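Local coordinates for protein octaprenyl-diphosphate synthase (Bacteroides thetaiotaomicron, PDB 3RMG) that probably acts as a magnesium-dependent prenyltransferase of the FPP/GGPP synthase family, building isoprenoid diphosphate chains, at residues 48-61 with 309-321. Residues are numbered along the deposited sequence; the frame is centred on the assembly and turned at random.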
# COMPACT_ATOMS: atom_id res chain seq x y z
N LYS A 48 -5.99 14.97 18.30
CA LYS A 48 -5.68 14.11 19.44
C LYS A 48 -5.15 12.74 19.01
O LYS A 48 -5.68 12.12 18.09
CB LYS A 48 -6.89 13.96 20.36
CG LYS A 48 -7.10 15.16 21.28
CD LYS A 48 -8.09 14.85 22.40
CE LYS A 48 -8.04 15.92 23.49
NZ LYS A 48 -9.07 15.71 24.56
N MET A 49 -4.08 12.30 19.67
CA MET A 49 -3.42 11.06 19.29
C MET A 49 -3.94 9.90 20.12
O MET A 49 -3.21 9.31 20.91
CB MET A 49 -1.91 11.20 19.50
CG MET A 49 -1.27 12.24 18.60
SD MET A 49 -0.10 13.26 19.50
CE MET A 49 -1.18 14.02 20.73
N MET A 50 -5.21 9.57 19.93
CA MET A 50 -5.87 8.55 20.72
C MET A 50 -5.12 7.21 20.69
O MET A 50 -4.95 6.56 21.73
CB MET A 50 -7.31 8.37 20.23
CG MET A 50 -8.34 8.43 21.34
SD MET A 50 -8.26 9.99 22.24
CE MET A 50 -8.52 11.16 20.91
N ARG A 51 -4.66 6.80 19.52
CA ARG A 51 -3.99 5.51 19.39
C ARG A 51 -2.53 5.52 19.86
O ARG A 51 -2.11 4.60 20.56
CB ARG A 51 -4.10 4.96 17.95
CG ARG A 51 -5.51 4.56 17.56
CD ARG A 51 -5.66 4.44 16.03
NE ARG A 51 -7.06 4.38 15.66
CZ ARG A 51 -7.77 5.41 15.22
NH1 ARG A 51 -7.20 6.60 15.05
NH2 ARG A 51 -9.05 5.25 14.92
N PRO A 52 -1.75 6.53 19.47
CA PRO A 52 -0.39 6.65 20.00
C PRO A 52 -0.36 6.71 21.52
O PRO A 52 0.50 6.08 22.14
CB PRO A 52 0.10 7.96 19.39
CG PRO A 52 -0.58 7.99 18.07
CD PRO A 52 -1.99 7.50 18.38
N ILE A 53 -1.30 7.41 22.14
CA ILE A 53 -1.35 7.42 23.60
C ILE A 53 -1.59 6.01 24.15
O ILE A 53 -0.99 5.60 25.14
CB ILE A 53 -2.40 8.40 24.14
CG1 ILE A 53 -1.89 9.84 24.02
CG2 ILE A 53 -2.71 8.09 25.58
CD1 ILE A 53 -3.00 10.89 24.10
N LEU A 54 -2.46 5.24 23.49
CA LEU A 54 -2.68 3.86 23.89
C LEU A 54 -1.38 3.03 23.79
O LEU A 54 -1.06 2.26 24.70
CB LEU A 54 -3.77 3.22 23.04
CG LEU A 54 -4.23 1.84 23.49
CD1 LEU A 54 -4.66 1.92 24.95
CD2 LEU A 54 -5.37 1.32 22.61
N VAL A 55 -0.66 3.16 22.69
CA VAL A 55 0.56 2.38 22.50
C VAL A 55 1.54 2.66 23.64
O VAL A 55 2.11 1.74 24.22
CB VAL A 55 1.25 2.71 21.16
CG1 VAL A 55 2.60 1.97 21.08
CG2 VAL A 55 0.34 2.36 19.97
N LEU A 56 1.71 3.94 23.96
CA LEU A 56 2.65 4.35 25.00
C LEU A 56 2.20 3.86 26.37
O LEU A 56 3.01 3.27 27.10
CB LEU A 56 2.86 5.87 24.99
CG LEU A 56 3.32 6.39 23.62
CD1 LEU A 56 3.46 7.89 23.60
CD2 LEU A 56 4.63 5.73 23.20
N LEU A 57 0.94 4.08 26.72
CA LEU A 57 0.48 3.64 28.04
C LEU A 57 0.63 2.12 28.22
O LEU A 57 1.13 1.67 29.25
CB LEU A 57 -0.95 4.09 28.35
CG LEU A 57 -1.22 5.59 28.52
CD1 LEU A 57 -2.68 5.86 28.60
CD2 LEU A 57 -0.53 6.17 29.74
N VAL A 58 0.21 1.34 27.23
CA VAL A 58 0.29 -0.14 27.35
C VAL A 58 1.73 -0.61 27.54
O VAL A 58 2.00 -1.49 28.35
CB VAL A 58 -0.33 -0.87 26.11
CG1 VAL A 58 0.10 -2.36 26.06
CG2 VAL A 58 -1.81 -0.77 26.14
N ALA A 59 2.66 -0.02 26.80
CA ALA A 59 4.06 -0.41 26.93
C ALA A 59 4.56 -0.10 28.34
O ALA A 59 5.29 -0.90 28.96
CB ALA A 59 4.94 0.29 25.88
N ARG A 60 4.14 1.05 28.86
CA ARG A 60 4.54 1.46 30.20
C ARG A 60 3.94 0.57 31.29
O ARG A 60 4.43 0.55 32.42
CB ARG A 60 4.23 2.95 30.44
CG ARG A 60 5.22 3.90 29.72
CD ARG A 60 6.61 3.92 30.36
NE ARG A 60 6.53 4.34 31.76
CZ ARG A 60 6.44 5.62 32.14
NH1 ARG A 60 6.44 6.59 31.23
NH2 ARG A 60 6.35 5.92 33.43
N LEU A 61 2.90 -0.20 30.97
CA LEU A 61 2.46 -1.23 31.91
C LEU A 61 3.58 -2.22 32.19
O LEU A 61 3.68 -2.75 33.28
CB LEU A 61 1.23 -1.99 31.41
CG LEU A 61 -0.12 -1.30 31.47
CD1 LEU A 61 -1.18 -2.20 30.85
CD2 LEU A 61 -0.47 -0.96 32.91
N ASN A 309 0.56 4.56 38.20
CA ASN A 309 0.17 5.77 37.51
C ASN A 309 -0.28 5.43 36.09
O ASN A 309 -1.13 6.13 35.51
CB ASN A 309 1.31 6.82 37.52
CG ASN A 309 2.61 6.29 36.91
OD1 ASN A 309 2.83 5.08 36.81
ND2 ASN A 309 3.49 7.20 36.50
N ILE A 310 0.29 4.35 35.55
CA ILE A 310 -0.06 3.92 34.20
C ILE A 310 -1.47 3.30 34.17
O ILE A 310 -2.30 3.67 33.34
CB ILE A 310 0.99 2.96 33.60
CG1 ILE A 310 2.35 3.65 33.50
CG2 ILE A 310 0.57 2.52 32.20
CD1 ILE A 310 2.28 5.05 32.86
N CYS A 311 -1.75 2.39 35.10
CA CYS A 311 -3.10 1.83 35.24
C CYS A 311 -4.11 2.97 35.39
O CYS A 311 -5.15 2.96 34.73
CB CYS A 311 -3.19 0.88 36.43
SG CYS A 311 -4.58 -0.36 36.36
N LEU A 312 -3.80 3.95 36.23
CA LEU A 312 -4.73 5.04 36.49
C LEU A 312 -4.92 5.87 35.22
O LEU A 312 -6.03 6.29 34.89
CB LEU A 312 -4.20 5.93 37.64
CG LEU A 312 -4.81 7.33 37.81
CD1 LEU A 312 -6.30 7.27 37.91
CD2 LEU A 312 -4.24 8.04 39.03
N ALA A 313 -3.83 6.07 34.50
CA ALA A 313 -3.88 6.80 33.24
C ALA A 313 -4.80 6.10 32.22
O ALA A 313 -5.60 6.75 31.55
CB ALA A 313 -2.47 7.01 32.68
N LEU A 314 -4.68 4.78 32.12
CA LEU A 314 -5.55 3.98 31.25
C LEU A 314 -7.03 4.02 31.65
O LEU A 314 -7.91 4.14 30.80
CB LEU A 314 -5.07 2.53 31.22
CG LEU A 314 -3.91 2.31 30.25
CD1 LEU A 314 -3.17 1.04 30.56
CD2 LEU A 314 -4.44 2.33 28.79
N ARG A 315 -7.31 3.91 32.95
CA ARG A 315 -8.69 4.03 33.37
C ARG A 315 -9.25 5.39 32.97
O ARG A 315 -10.37 5.47 32.49
CB ARG A 315 -8.87 3.75 34.86
CG ARG A 315 -8.52 2.33 35.24
CD ARG A 315 -9.08 1.93 36.59
NE ARG A 315 -8.80 2.90 37.64
CZ ARG A 315 -7.63 3.02 38.28
NH1 ARG A 315 -7.50 3.92 39.24
NH2 ARG A 315 -6.60 2.24 37.96
N THR A 316 -8.47 6.46 33.16
CA THR A 316 -8.91 7.81 32.78
C THR A 316 -9.05 7.94 31.26
O THR A 316 -9.98 8.53 30.76
CB THR A 316 -7.92 8.89 33.29
OG1 THR A 316 -7.64 8.68 34.67
CG2 THR A 316 -8.52 10.28 33.12
N TYR A 317 -8.09 7.40 30.52
CA TYR A 317 -8.22 7.33 29.07
C TYR A 317 -9.57 6.72 28.68
O TYR A 317 -10.30 7.25 27.85
CB TYR A 317 -7.09 6.47 28.54
CG TYR A 317 -7.01 6.27 27.05
CD1 TYR A 317 -6.19 7.08 26.26
CD2 TYR A 317 -7.72 5.24 26.43
CE1 TYR A 317 -6.09 6.88 24.89
CE2 TYR A 317 -7.63 5.04 25.06
CZ TYR A 317 -6.81 5.85 24.30
OH TYR A 317 -6.72 5.64 22.95
N LEU A 318 -9.91 5.59 29.28
CA LEU A 318 -11.10 4.88 28.87
C LEU A 318 -12.36 5.63 29.30
O LEU A 318 -13.34 5.65 28.57
CB LEU A 318 -11.06 3.41 29.35
CG LEU A 318 -12.17 2.48 28.83
CD1 LEU A 318 -12.52 2.78 27.38
CD2 LEU A 318 -11.78 1.03 28.98
N ASP A 319 -12.32 6.28 30.46
CA ASP A 319 -13.43 7.13 30.89
C ASP A 319 -13.64 8.29 29.92
O ASP A 319 -14.76 8.70 29.65
CB ASP A 319 -13.20 7.69 32.29
CG ASP A 319 -13.54 6.69 33.37
OD1 ASP A 319 -13.00 6.83 34.49
OD2 ASP A 319 -14.35 5.77 33.12
N TYR A 320 -12.54 8.83 29.42
CA TYR A 320 -12.57 10.00 28.55
C TYR A 320 -13.10 9.62 27.17
O TYR A 320 -13.85 10.39 26.55
CB TYR A 320 -11.16 10.58 28.45
CG TYR A 320 -11.09 12.00 27.94
CD1 TYR A 320 -11.07 13.07 28.83
CD2 TYR A 320 -11.01 12.26 26.57
CE1 TYR A 320 -10.99 14.38 28.37
CE2 TYR A 320 -10.93 13.56 26.10
CZ TYR A 320 -10.92 14.62 27.00
OH TYR A 320 -10.83 15.91 26.54
N VAL A 321 -12.71 8.45 26.67
CA VAL A 321 -13.30 7.91 25.46
C VAL A 321 -14.82 7.83 25.62
O VAL A 321 -15.57 8.58 24.98
CB VAL A 321 -12.72 6.52 25.13
CG1 VAL A 321 -13.57 5.80 24.10
CG2 VAL A 321 -11.29 6.66 24.65
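Leu57 and Tyr317 interlock as reciprocal knobs: the leucine sits among Ile310, Ala313, Leu314 and Tyr317, the tyrosine among Met50, Ile53, Leu54 and Leu57. The axes of 50-61 and 309-321 approach to 9.2 Å and run roughly antiparallel, at 148°. Packing is tight here. Leu57 CD2 presses on Ala313 CB at 3.6 Å, while its CB and CD1 slide alongside the oppositely directed Leu314. From Leu314 the branches part, CD2 meeting Leu54 CD1 at 3.9 Å and CD1 meeting Leu61 CD1 tip to tip. Ile310 CG2 packs on Leu61 CD2 at 3.7 Å. Cutting Leu314 back to an alanine is likely to open a gap between Leu54, Leu57 and Leu61. With CG trans to its own backbone N (chi1 -180°), Tyr317 reaches across the interface, and its OH points at Met50 O, which lies at the ring edge in its plane; the modelled hydrogen bond of 2.3 Å is implausibly short, so its exact length is doubtful. Met50 SD lies obliquely off the ring, a Met-aromatic contact.

The solvent side is looser. Exposed, poorly ordered Lys48 crosses the partly exposed Tyr320 at about a right angle, without a hydrogen bond between NZ and OH. The Arg60 guanidinium turns outward, its NH1 bonding to Pro12 O. Helix 309-323 thus packs by knobs-into-holes onto helix 50-62 within the all-helical isoprenoid synthase fold.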